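Long-range contacts in beta-ketoacyl synthase (Burkholderia phymatum, PDB 4EWG), which probably catalyses the condensation that lengthens a fatty acyl chain on acyl carrier protein, as a 3-oxoacyl-[acyl-carrier-protein] synthase: residues F264-D269 with I402-I407; V9-G14 with A90-A95; P219-R224 with T364-E369; G114-I119 with A195-G200; A300-H305 with M328-L333. One frame throughout, in Å; residues are numbered along the deposited sequence.

Contact 1 of 5, residues F264-D269 with I402-I407; sequences FGCNSD and INTSLI
The side-chain amide of Asn403 spends both ND2 hydrogens at its own edge: one goes to Asn267 OD1 and the other to Asp269 OD1, each oxygen 3.0 Å from Asn403 ND2. The two acceptors lie close to the Asn403 amide plane, yet ND2 stands well above the planes of the groups that receive it, because the Asn267 amide is turned 63° and the Asp269 carboxylate 45° against it. At the oxygen end of the same amide a water donates to Asn403 OD1 and to Asp269 OD2, closing the circuit. All this sits at one end of an antiparallel pair, strands 259-268 and 402-409, which are neighbours in the large mixed sheet of this thiolase-like fold. Two hydrogen-bonded pairs, Gly265 with Ser405 and Asn267 with Asn403, hold the backbones together, and the straightest of the four bonds runs 2.8 Å from Asn403 N to Asn267 O. Between them CA-H groups lean on carbonyls, as Cys266 CA does on Asn403 O at 3.2 Å. Asn267 ND2 is taken by Thr280 O and Asp269 OD1 also meets Thr280 OG1, so both side chains that hold Asn403 are themselves fixed; helix 278-291 packs against the face that carries Asn267, Asn403 and Ser405. The other face, with Phe264, Cys266 and Thr404, is covered by helix 170-183, while Ser268 reaches Gly159 of the second subunit. With CG anti to its own N (chi1 173°), Phe264 runs along this face, and Leu406 CD2 meets its ring obliquely, 3.5 Å from CD1.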
# COMPACT_ATOMS: atom_id res chain seq x y z
N PHE A 264 0.96 -9.09 -16.51
CA PHE A 264 1.59 -8.47 -15.37
C PHE A 264 2.30 -9.52 -14.56
O PHE A 264 1.69 -10.51 -14.19
CB PHE A 264 0.54 -7.75 -14.53
CG PHE A 264 1.05 -7.22 -13.23
CD1 PHE A 264 2.10 -6.31 -13.21
CD2 PHE A 264 0.45 -7.57 -12.02
CE1 PHE A 264 2.57 -5.80 -12.01
CE2 PHE A 264 0.90 -7.04 -10.83
CZ PHE A 264 1.97 -6.16 -10.82
N GLY A 265 3.57 -9.30 -14.29
CA GLY A 265 4.36 -10.21 -13.44
C GLY A 265 4.90 -9.42 -12.26
O GLY A 265 5.34 -8.27 -12.43
N CYS A 266 4.81 -10.00 -11.07
CA CYS A 266 5.28 -9.38 -9.89
C CYS A 266 5.82 -10.38 -8.93
O CYS A 266 5.13 -11.35 -8.56
CB CYS A 266 4.14 -8.59 -9.25
SG CYS A 266 4.68 -7.69 -7.78
N ASN A 267 7.06 -10.16 -8.51
CA ASN A 267 7.73 -11.00 -7.54
C ASN A 267 8.75 -10.21 -6.72
O ASN A 267 8.80 -9.00 -6.82
CB ASN A 267 8.38 -12.24 -8.21
CG ASN A 267 9.61 -11.90 -9.03
OD1 ASN A 267 9.90 -10.73 -9.29
ND2 ASN A 267 10.34 -12.92 -9.44
N SER A 268 9.51 -10.90 -5.88
CA SER A 268 10.67 -10.29 -5.23
C SER A 268 11.90 -11.19 -5.18
O SER A 268 11.80 -12.43 -5.28
CB SER A 268 10.35 -9.77 -3.84
OG SER A 268 9.39 -10.58 -3.25
N ASP A 269 13.05 -10.55 -5.04
CA ASP A 269 14.33 -11.25 -4.99
C ASP A 269 14.51 -12.08 -3.73
O ASP A 269 15.24 -13.05 -3.74
CB ASP A 269 15.49 -10.25 -5.06
CG ASP A 269 15.55 -9.45 -6.37
OD1 ASP A 269 14.96 -9.90 -7.39
OD2 ASP A 269 16.23 -8.37 -6.37
N ILE A 402 11.53 -5.72 -4.93
CA ILE A 402 10.20 -5.84 -5.55
C ILE A 402 10.33 -5.61 -7.04
O ILE A 402 10.77 -4.52 -7.48
CB ILE A 402 9.20 -4.81 -4.98
CG1 ILE A 402 8.88 -5.14 -3.51
CG2 ILE A 402 7.92 -4.76 -5.80
CD1 ILE A 402 8.20 -4.01 -2.75
N ASN A 403 9.94 -6.62 -7.83
CA ASN A 403 10.02 -6.55 -9.27
C ASN A 403 8.64 -6.57 -9.94
O ASN A 403 7.75 -7.34 -9.54
CB ASN A 403 10.84 -7.72 -9.81
CG ASN A 403 12.12 -7.93 -9.02
OD1 ASN A 403 12.86 -6.97 -8.74
ND2 ASN A 403 12.38 -9.17 -8.66
N THR A 404 8.49 -5.73 -10.97
CA THR A 404 7.29 -5.70 -11.81
C THR A 404 7.63 -5.65 -13.28
O THR A 404 8.61 -5.04 -13.68
CB THR A 404 6.39 -4.48 -11.51
OG1 THR A 404 7.11 -3.27 -11.80
CG2 THR A 404 5.98 -4.46 -10.07
N SER A 405 6.80 -6.32 -14.06
CA SER A 405 6.91 -6.36 -15.52
C SER A 405 5.50 -6.22 -16.10
O SER A 405 4.61 -6.98 -15.75
CB SER A 405 7.53 -7.68 -15.95
OG SER A 405 7.69 -7.75 -17.33
N LEU A 406 5.32 -5.25 -16.98
CA LEU A 406 4.02 -5.00 -17.61
C LEU A 406 4.14 -5.22 -19.07
O LEU A 406 5.09 -4.71 -19.69
CB LEU A 406 3.59 -3.56 -17.36
CG LEU A 406 3.14 -3.26 -15.94
CD1 LEU A 406 3.19 -1.73 -15.67
CD2 LEU A 406 1.75 -3.86 -15.69
N ILE A 407 3.17 -5.92 -19.65
CA ILE A 407 3.09 -6.08 -21.09
C ILE A 407 1.83 -5.39 -21.67
O ILE A 407 0.68 -5.70 -21.28
CB ILE A 407 3.11 -7.57 -21.52
CG1 ILE A 407 4.41 -8.24 -21.04
CG2 ILE A 407 3.00 -7.68 -23.04
CD1 ILE A 407 4.49 -9.75 -21.24
O HOH W 1 15.06 -6.33 -7.78

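Contact 2 of 5, residues V9-G14 with A90-A95; sequences VITGMG and ADAGFA
One direct hydrogen bond joins Asp91 to the strand: Met13 N donates to Asp91 OD2 at 2.9 Å with an N-H...O angle of 156°. The donor arrives on the anti side of the carboxylate, somewhat out of its plane. Asp91 can reach it because its CG stands anti to the backbone N (chi1 171°), which sends the carboxylate from the last helical turn across to the strand. OD2 has a second donor in His258 NE2, so a single oxygen ties the last turn of the helix to two other pieces of chain. A weaker polar contact comes from a CA-H group: Ala92 CA lies 3.1 Å from Thr11 O.

These bonds fasten the C-terminal end of helix 76-92 onto strand 8-16, an inner strand of the mixed sheet in the thiolase-like fold. The helix stops in a Schellman motif, where Gly93 takes a positive phi and its N bonds back to Ala90 O at 2.9 Å.

Van der Waals packing is close. Ala92 CB presses on the strand backbone, 3.4 Å from Thr11 O and 3.7 Å from Gly12 CA, and Gly12 has no side chain in the way, so the two backbones come to 4.1 Å between Gly12 CA and Ala92 CA. Thr11 OG1 passes 4.0 Å from Ala92 CB but finds its hydrogen bond at Glu245. The Thr11 side chain is about 7 Å from that of His249, a calcium ligand in a crystal structure of this protein, though no calcium is bound to this chain. Met13 points away from the helix end and packs on helix 344-358.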
# COMPACT_ATOMS: atom_id res chain seq x y z
N VAL A 9 -8.33 -2.55 -21.05
CA VAL A 9 -7.73 -1.59 -21.95
C VAL A 9 -7.53 -0.26 -21.23
O VAL A 9 -8.10 0.01 -20.18
CB VAL A 9 -8.59 -1.36 -23.23
CG1 VAL A 9 -8.71 -2.63 -24.05
CG2 VAL A 9 -9.99 -0.78 -22.89
N ILE A 10 -6.70 0.57 -21.81
CA ILE A 10 -6.35 1.85 -21.27
C ILE A 10 -6.99 2.91 -22.13
O ILE A 10 -6.63 3.05 -23.28
CB ILE A 10 -4.81 2.06 -21.31
CG1 ILE A 10 -4.14 1.11 -20.32
CG2 ILE A 10 -4.45 3.50 -20.96
CD1 ILE A 10 -2.72 0.79 -20.69
N THR A 11 -7.91 3.66 -21.56
CA THR A 11 -8.70 4.66 -22.35
C THR A 11 -8.40 6.10 -21.95
O THR A 11 -8.92 7.03 -22.55
CB THR A 11 -10.19 4.39 -22.15
OG1 THR A 11 -10.44 4.32 -20.74
CG2 THR A 11 -10.57 3.06 -22.74
N GLY A 12 -7.53 6.28 -20.94
CA GLY A 12 -7.08 7.61 -20.50
C GLY A 12 -5.63 7.59 -20.02
O GLY A 12 -5.23 6.66 -19.30
N MET A 13 -4.83 8.58 -20.43
CA MET A 13 -3.44 8.73 -19.95
C MET A 13 -3.15 10.20 -19.72
O MET A 13 -3.55 11.06 -20.53
CB MET A 13 -2.41 8.19 -20.96
CG MET A 13 -2.78 6.86 -21.56
SD MET A 13 -1.46 6.05 -22.51
CE MET A 13 -1.17 7.27 -23.79
N GLY A 14 -2.45 10.50 -18.64
CA GLY A 14 -2.04 11.84 -18.33
C GLY A 14 -1.10 11.89 -17.14
O GLY A 14 -0.98 10.95 -16.36
N ALA A 90 -10.06 13.31 -18.22
CA ALA A 90 -10.56 14.14 -19.36
C ALA A 90 -10.28 13.38 -20.62
O ALA A 90 -11.15 13.23 -21.49
CB ALA A 90 -9.90 15.52 -19.41
N ASP A 91 -9.05 12.89 -20.71
CA ASP A 91 -8.59 12.23 -21.91
C ASP A 91 -9.46 11.01 -22.15
O ASP A 91 -9.74 10.69 -23.30
CB ASP A 91 -7.09 11.87 -21.80
CG ASP A 91 -6.60 10.98 -22.94
OD1 ASP A 91 -6.64 11.42 -24.14
OD2 ASP A 91 -6.18 9.85 -22.65
N ALA A 92 -9.92 10.35 -21.08
CA ALA A 92 -10.78 9.15 -21.22
C ALA A 92 -12.26 9.48 -21.52
O ALA A 92 -13.07 8.59 -21.75
CB ALA A 92 -10.68 8.28 -19.98
N GLY A 93 -12.60 10.77 -21.51
CA GLY A 93 -13.96 11.21 -21.84
C GLY A 93 -14.87 11.31 -20.63
O GLY A 93 -16.08 11.43 -20.79
N PHE A 94 -14.31 11.25 -19.42
CA PHE A 94 -15.13 11.25 -18.20
C PHE A 94 -15.24 12.61 -17.50
O PHE A 94 -15.89 12.69 -16.47
CB PHE A 94 -14.61 10.20 -17.22
CG PHE A 94 -14.81 8.80 -17.68
CD1 PHE A 94 -16.07 8.33 -17.96
CD2 PHE A 94 -13.74 7.93 -17.78
CE1 PHE A 94 -16.26 7.02 -18.38
CE2 PHE A 94 -13.94 6.62 -18.19
CZ PHE A 94 -15.19 6.18 -18.50
N ALA A 95 -14.63 13.67 -18.04
CA ALA A 95 -14.83 15.03 -17.47
C ALA A 95 -16.34 15.29 -17.32
O ALA A 95 -17.11 14.99 -18.21
CB ALA A 95 -14.20 16.10 -18.35

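Contact 3 of 5, residues P219-R224 with T364-E369; sequences PHLTPR and TLNLTE
Asn366 meets the opposite loop with both its side chain and its backbone. ND2 gives a hydrogen bond to His220 O at 2.8 Å, nearly straight at 161° and close to the plane of the amide. The backbone O of Asn366 sits over one face of the Arg224 guanidinium, above the centre and 3.1 Å from Arg224 CZ. The N-H groups of the arginine point past this oxygen and none bonds to it; the contact is a carbonyl dipole laid on a positive plate, probably favourable electrostatically.

Two waters fill in the polar edges. One accepts from Asn366 ND2 and donates to Pro223 O; the other accepts from Arg224 NH1 and donates to Asn366 OD1, 2.8 Å from each.

What holds the guanidinium flat under the carbonyl is found at its rim. Arg224 folds back at chi3 (64°), so that NH2 can donate in plane to Leu221 O at 2.8 Å, and NE forms a salt bridge with Asp227. The other oxygen of Asp227 receives Thr368 N and Glu369 N, so one carboxylate steadies both loops. Asn366 is presented by a type II turn from Thr364 to Leu367, and a cis peptide precedes Pro223, just before Arg224.

In the fold this joins two irregular loops. Residues 219-224 lie between helix 200-207 and strand 238-246 and rest on strand 53-54 through Pro219 and Thr222; residues 364-369 follow strand 360-361 and pack on helix 334-337.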
# COMPACT_ATOMS: atom_id res chain seq x y z
N PRO A 219 25.09 18.71 -14.90
CA PRO A 219 23.73 18.15 -14.87
C PRO A 219 23.25 17.65 -16.21
O PRO A 219 22.47 16.74 -16.27
CB PRO A 219 22.86 19.34 -14.42
CG PRO A 219 23.66 20.54 -14.74
CD PRO A 219 25.08 20.14 -14.52
N HIS A 220 23.66 18.31 -17.28
CA HIS A 220 23.32 17.88 -18.64
C HIS A 220 23.92 16.56 -19.04
O HIS A 220 23.50 15.96 -20.04
CB HIS A 220 23.72 18.96 -19.65
CG HIS A 220 25.18 19.32 -19.62
ND1 HIS A 220 25.80 19.80 -18.51
CD2 HIS A 220 26.15 19.28 -20.62
CE1 HIS A 220 27.09 20.04 -18.79
NE2 HIS A 220 27.31 19.71 -20.06
N LEU A 221 24.91 16.08 -18.29
CA LEU A 221 25.68 14.87 -18.67
C LEU A 221 25.36 13.64 -17.80
O LEU A 221 25.99 12.58 -17.94
CB LEU A 221 27.20 15.19 -18.65
CG LEU A 221 27.70 16.20 -19.72
CD1 LEU A 221 29.22 16.36 -19.78
CD2 LEU A 221 27.18 15.79 -21.09
N THR A 222 24.36 13.76 -16.92
CA THR A 222 24.06 12.71 -15.94
C THR A 222 22.54 12.77 -15.66
O THR A 222 21.96 13.87 -15.66
CB THR A 222 24.91 12.91 -14.65
OG1 THR A 222 24.74 11.81 -13.77
CG2 THR A 222 24.54 14.25 -13.90
N PRO A 223 21.90 11.61 -15.43
CA PRO A 223 22.43 10.25 -15.28
C PRO A 223 22.67 9.60 -16.63
O PRO A 223 22.32 10.18 -17.65
CB PRO A 223 21.31 9.54 -14.54
CG PRO A 223 20.05 10.23 -15.04
CD PRO A 223 20.44 11.65 -15.28
N ARG A 224 23.26 8.41 -16.62
CA ARG A 224 23.76 7.77 -17.83
C ARG A 224 23.47 6.26 -17.82
O ARG A 224 24.39 5.45 -17.72
CB ARG A 224 25.29 7.99 -17.96
CG ARG A 224 25.79 9.40 -17.71
CD ARG A 224 27.31 9.50 -17.87
NE ARG A 224 27.77 9.21 -19.22
CZ ARG A 224 27.79 10.08 -20.22
NH1 ARG A 224 28.22 9.70 -21.41
NH2 ARG A 224 27.39 11.34 -20.04
N THR A 364 18.28 6.19 -25.03
CA THR A 364 18.82 6.59 -23.72
C THR A 364 19.81 7.74 -23.92
O THR A 364 20.82 7.60 -24.59
CB THR A 364 19.50 5.41 -22.99
OG1 THR A 364 18.55 4.36 -22.80
CG2 THR A 364 20.05 5.84 -21.64
N LEU A 365 19.45 8.90 -23.35
CA LEU A 365 20.31 10.10 -23.34
C LEU A 365 21.59 9.83 -22.57
O LEU A 365 21.58 9.04 -21.60
CB LEU A 365 19.56 11.25 -22.69
CG LEU A 365 19.36 12.53 -23.49
CD1 LEU A 365 18.56 12.28 -24.78
CD2 LEU A 365 18.69 13.58 -22.62
N ASN A 366 22.68 10.45 -23.01
CA ASN A 366 23.99 10.35 -22.36
C ASN A 366 24.54 8.90 -22.24
O ASN A 366 25.25 8.56 -21.28
CB ASN A 366 23.98 11.05 -20.99
CG ASN A 366 24.02 12.57 -21.11
OD1 ASN A 366 24.89 13.14 -21.76
ND2 ASN A 366 23.10 13.23 -20.44
N LEU A 367 24.20 8.06 -23.23
CA LEU A 367 24.77 6.71 -23.36
C LEU A 367 25.69 6.70 -24.58
O LEU A 367 25.22 6.55 -25.71
CB LEU A 367 23.66 5.66 -23.50
CG LEU A 367 24.07 4.18 -23.71
CD1 LEU A 367 24.98 3.65 -22.59
CD2 LEU A 367 22.85 3.29 -23.82
N THR A 368 27.00 6.85 -24.36
CA THR A 368 27.97 6.95 -25.45
C THR A 368 28.90 5.75 -25.54
O THR A 368 29.36 5.43 -26.63
CB THR A 368 28.78 8.24 -25.31
OG1 THR A 368 29.41 8.27 -24.02
CG2 THR A 368 27.85 9.47 -25.45
N GLU A 369 29.18 5.09 -24.42
CA GLU A 369 29.94 3.84 -24.41
C GLU A 369 29.21 2.84 -23.49
O GLU A 369 29.15 3.04 -22.27
CB GLU A 369 31.35 4.07 -23.87
CG GLU A 369 32.22 2.80 -23.90
CD GLU A 369 33.55 2.93 -23.13
OE1 GLU A 369 33.84 4.01 -22.58
OE2 GLU A 369 34.31 1.95 -23.11
O HOH W 2 20.91 12.43 -18.55
O HOH W 3 27.12 11.90 -22.82

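Contact 4 of 5, residues G114-I119 with A195-G200; sequences GSVEPI and AEELSG
Glu197 leaves the chain with CG between its backbone N and carbonyl carbon (chi1 77°) and then runs on extended, which carries its carboxylate to Ser115 and the first turn of helix 116-128. Ser115 turns OG to the side of its own N (chi1 -72°), and the hydroxyl donates to Glu197 OE1 at 2.7 Å, on the syn side. The second oxygen, OE2, accepts Val116 N at 3.1 Å; this donor stands about 47° above the carboxylate plane. Ser115 holds the N-cap position but its hydroxyl makes no capping bond of its own, so a glutamate from the far side of the contact takes up the amide at the helix start.

Beside this grip, Val116 CG1 packs against Ser199 CB at 3.5 Å. Ser199 is itself an N-cap, bonded to Ala202 N. Residues 197-199, just after strand 189-196 of the thiolase-like fold, thus meet the beginnings of three helices: 116-128 and 76-92 through Glu197, and 200-207 through Ser199. Val116 and Ile119 also pack on Leu126 of the second subunit.

In helix 76-92 the donor is Val77 N, which Glu197 OE1 accepts as well. With backbone N-H groups from two helix starts donating to it, the carboxylate is probably stabilised in its charged form. Working the other way is Glu117, whose OE1 lies 4.5 Å from Glu197 OE2; a water donating to both these oxygens would soften the repulsion.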
# COMPACT_ATOMS: atom_id res chain seq x y z
N GLY A 114 4.84 10.41 1.99
CA GLY A 114 3.88 11.46 2.10
C GLY A 114 4.52 12.81 1.88
O GLY A 114 5.60 12.91 1.27
N SER A 115 3.88 13.86 2.36
CA SER A 115 4.33 15.23 2.05
C SER A 115 5.27 15.81 3.12
O SER A 115 5.22 15.41 4.26
CB SER A 115 3.12 16.15 1.84
OG SER A 115 2.49 15.84 0.60
N VAL A 116 6.08 16.78 2.72
CA VAL A 116 7.14 17.29 3.59
C VAL A 116 6.61 17.95 4.84
O VAL A 116 7.15 17.72 5.91
CB VAL A 116 8.13 18.27 2.87
CG1 VAL A 116 8.92 17.51 1.81
CG2 VAL A 116 7.45 19.51 2.29
N GLU A 117 5.56 18.76 4.71
CA GLU A 117 5.09 19.56 5.83
C GLU A 117 4.78 18.71 7.07
O GLU A 117 5.32 18.97 8.13
CB GLU A 117 3.87 20.41 5.45
CG GLU A 117 4.20 21.52 4.45
CD GLU A 117 4.35 21.05 2.99
OE1 GLU A 117 4.01 19.86 2.65
OE2 GLU A 117 4.80 21.91 2.17
N PRO A 118 3.91 17.70 6.94
CA PRO A 118 3.55 16.91 8.12
C PRO A 118 4.66 15.99 8.61
O PRO A 118 4.76 15.75 9.82
CB PRO A 118 2.34 16.11 7.65
CG PRO A 118 2.54 15.99 6.17
CD PRO A 118 3.09 17.32 5.76
N ILE A 119 5.52 15.51 7.70
CA ILE A 119 6.72 14.81 8.13
C ILE A 119 7.54 15.72 9.05
O ILE A 119 7.95 15.29 10.12
CB ILE A 119 7.58 14.29 6.95
CG1 ILE A 119 6.86 13.20 6.19
CG2 ILE A 119 8.88 13.67 7.47
CD1 ILE A 119 7.44 12.95 4.81
N ALA A 195 3.05 8.64 -7.88
CA ALA A 195 3.43 10.05 -7.72
C ALA A 195 4.57 10.21 -6.72
O ALA A 195 4.80 9.33 -5.89
CB ALA A 195 2.23 10.86 -7.29
N GLU A 196 5.29 11.33 -6.82
CA GLU A 196 6.28 11.69 -5.83
C GLU A 196 6.55 13.20 -5.87
O GLU A 196 6.53 13.82 -6.95
CB GLU A 196 7.59 10.96 -6.07
CG GLU A 196 8.37 10.75 -4.78
CD GLU A 196 7.81 9.57 -3.98
OE1 GLU A 196 7.31 9.76 -2.84
OE2 GLU A 196 7.88 8.44 -4.52
N GLU A 197 6.81 13.77 -4.68
CA GLU A 197 7.24 15.15 -4.61
C GLU A 197 8.73 15.18 -4.28
O GLU A 197 9.19 14.36 -3.55
CB GLU A 197 6.40 15.94 -3.59
CG GLU A 197 6.72 15.72 -2.12
CD GLU A 197 5.65 16.34 -1.19
OE1 GLU A 197 4.46 15.98 -1.30
OE2 GLU A 197 6.00 17.14 -0.34
N LEU A 198 9.46 16.08 -4.90
CA LEU A 198 10.90 16.17 -4.70
C LEU A 198 11.14 16.76 -3.32
O LEU A 198 10.53 17.76 -2.95
CB LEU A 198 11.56 17.06 -5.77
CG LEU A 198 13.10 17.22 -5.73
CD1 LEU A 198 13.82 15.87 -5.94
CD2 LEU A 198 13.59 18.31 -6.73
N SER A 199 12.03 16.13 -2.57
CA SER A 199 12.48 16.71 -1.31
C SER A 199 13.89 16.24 -0.98
O SER A 199 14.39 15.26 -1.54
CB SER A 199 11.55 16.32 -0.17
OG SER A 199 11.73 14.95 0.14
N GLY A 200 14.53 16.93 -0.04
CA GLY A 200 15.85 16.56 0.41
C GLY A 200 15.87 15.13 0.96
O GLY A 200 16.69 14.33 0.56
O HOH W 4 4.05 18.94 -0.17

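Contact 5 of 5, residues A300-H305 with M328-L333; sequences AYVNAH and MPISSL
Tyr301 OH is gripped twice in the plane of its ring: it donates to Ser331 OG at 2.8 Å and accepts Asn303 ND2 at 3.0 Å. The ring gets there because CG is anti to the backbone N (chi1 167°), laying it along the sheet face toward Ser331. Beneath it strands 299-303 and 329-331 run parallel, the two strands of a beta-alpha-beta crossover through helix 310-324. The firm backbone bond is Val302 N to Pro329 O, 3.0 Å and almost straight at 171°; Ser331 N to Val302 O and Ala304 N to Ser331 O are weak.

On the face under the crossover helix, Val302 and Ile330 lie side by side, with Ala304 CB 3.6 Å from Ile330 CG1. Met328, bent at chi2 and chi3, crosses Val302 at about a right angle, and its CG is tight against Val302 CG2 at 3.4 Å. Phe324 of the helix packs on Val302 and Thr320 on Ile330.

Past Asn303 and Ser331 a water donates to Asn303 OD1 and Ala304 O and accepts Leu333 N, satisfying three buried polar groups. Hydrogen bonds run from Asn303 ND2 through Tyr301 OH and Ser331 OG to Ala362 O, fixing the direction of both hydroxyls.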
# COMPACT_ATOMS: atom_id res chain seq x y z
N ALA A 300 8.66 -6.57 -28.86
CA ALA A 300 9.48 -5.78 -29.78
C ALA A 300 10.39 -4.75 -29.06
O ALA A 300 11.38 -4.28 -29.64
CB ALA A 300 8.61 -5.08 -30.79
N TYR A 301 10.08 -4.42 -27.82
CA TYR A 301 10.84 -3.37 -27.09
C TYR A 301 10.64 -3.51 -25.59
O TYR A 301 9.57 -3.88 -25.12
CB TYR A 301 10.43 -1.96 -27.56
CG TYR A 301 10.89 -0.80 -26.68
CD1 TYR A 301 12.12 -0.22 -26.87
CD2 TYR A 301 10.06 -0.28 -25.68
CE1 TYR A 301 12.56 0.84 -26.07
CE2 TYR A 301 10.48 0.78 -24.87
CZ TYR A 301 11.74 1.34 -25.08
OH TYR A 301 12.18 2.41 -24.31
N VAL A 302 11.70 -3.22 -24.86
CA VAL A 302 11.64 -3.12 -23.44
C VAL A 302 11.93 -1.70 -23.02
O VAL A 302 12.97 -1.14 -23.40
CB VAL A 302 12.68 -4.07 -22.81
CG1 VAL A 302 12.78 -3.85 -21.30
CG2 VAL A 302 12.33 -5.49 -23.16
N ASN A 303 11.04 -1.11 -22.21
CA ASN A 303 11.34 0.13 -21.48
C ASN A 303 11.98 -0.25 -20.16
O ASN A 303 11.31 -0.68 -19.23
CB ASN A 303 10.08 0.99 -21.26
CG ASN A 303 10.41 2.41 -20.77
OD1 ASN A 303 10.15 2.76 -19.59
ND2 ASN A 303 10.97 3.24 -21.66
N ALA A 304 13.29 -0.09 -20.12
CA ALA A 304 14.08 -0.34 -18.94
C ALA A 304 13.63 0.50 -17.74
O ALA A 304 12.98 1.53 -17.88
CB ALA A 304 15.57 -0.09 -19.23
N HIS A 305 14.00 0.01 -16.57
CA HIS A 305 13.98 0.79 -15.36
C HIS A 305 15.11 1.74 -15.47
O HIS A 305 14.91 2.95 -15.35
CB HIS A 305 14.11 -0.14 -14.17
CG HIS A 305 13.82 0.49 -12.85
ND1 HIS A 305 12.70 1.18 -12.61
CD2 HIS A 305 14.52 0.46 -11.65
CE1 HIS A 305 12.71 1.62 -11.33
NE2 HIS A 305 13.82 1.17 -10.75
N MET A 328 17.28 -7.57 -28.11
CA MET A 328 16.16 -6.75 -27.60
C MET A 328 16.49 -5.27 -27.57
O MET A 328 17.45 -4.85 -26.90
CB MET A 328 15.74 -7.22 -26.20
CG MET A 328 14.66 -6.35 -25.55
SD MET A 328 13.13 -6.29 -26.52
CE MET A 328 12.41 -7.88 -26.22
N PRO A 329 15.71 -4.46 -28.30
CA PRO A 329 15.85 -3.01 -28.16
C PRO A 329 15.37 -2.57 -26.78
O PRO A 329 14.33 -3.06 -26.28
CB PRO A 329 14.94 -2.45 -29.26
CG PRO A 329 14.78 -3.58 -30.23
CD PRO A 329 14.76 -4.81 -29.38
N ILE A 330 16.12 -1.65 -26.18
CA ILE A 330 15.85 -1.22 -24.82
C ILE A 330 16.35 0.20 -24.67
O ILE A 330 17.32 0.60 -25.31
CB ILE A 330 16.56 -2.18 -23.80
CG1 ILE A 330 16.22 -1.85 -22.35
CG2 ILE A 330 18.07 -2.17 -23.98
CD1 ILE A 330 16.51 -2.98 -21.37
N SER A 331 15.64 0.99 -23.86
CA SER A 331 16.14 2.31 -23.44
C SER A 331 15.46 2.76 -22.15
O SER A 331 14.48 2.17 -21.70
CB SER A 331 15.95 3.37 -24.55
OG SER A 331 14.60 3.64 -24.77
N SER A 332 16.03 3.80 -21.54
CA SER A 332 15.62 4.30 -20.22
C SER A 332 15.22 5.73 -20.32
O SER A 332 16.03 6.58 -20.66
CB SER A 332 16.78 4.18 -19.25
OG SER A 332 16.48 4.83 -18.04
N LEU A 333 13.95 6.02 -20.00
CA LEU A 333 13.45 7.38 -19.97
C LEU A 333 13.99 8.16 -18.78
O LEU A 333 13.84 9.37 -18.72
CB LEU A 333 11.91 7.37 -19.94
CG LEU A 333 11.25 6.89 -21.24
CD1 LEU A 333 9.78 6.58 -21.09
CD2 LEU A 333 11.50 7.89 -22.38
O HOH W 5 12.33 4.07 -18.58

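Contacts 1, 2, 4 and 5 all reach the large mixed sheet, whereas contact 3 joins two loops beside it. Contacts 2 and 4 close early in the chain. Contacts 3 and 1 then cross, with contact 5 nested inside both. Strands 8-16 and 259-268 are neighbours, linking contact 2 to contact 1, and helix 76-92 starts by contact 4 and ends at contact 2. The centres of contacts 1 and 5 are about 15 Å apart; contacts 4 and 5, their centres about 29 Å apart, lie on opposite sides of the chain's centre. Contacts 3 and 5 touch through Thr364 and Ser332. Contacts 1 and 4 also meet the second subunit, tying fold to dimer.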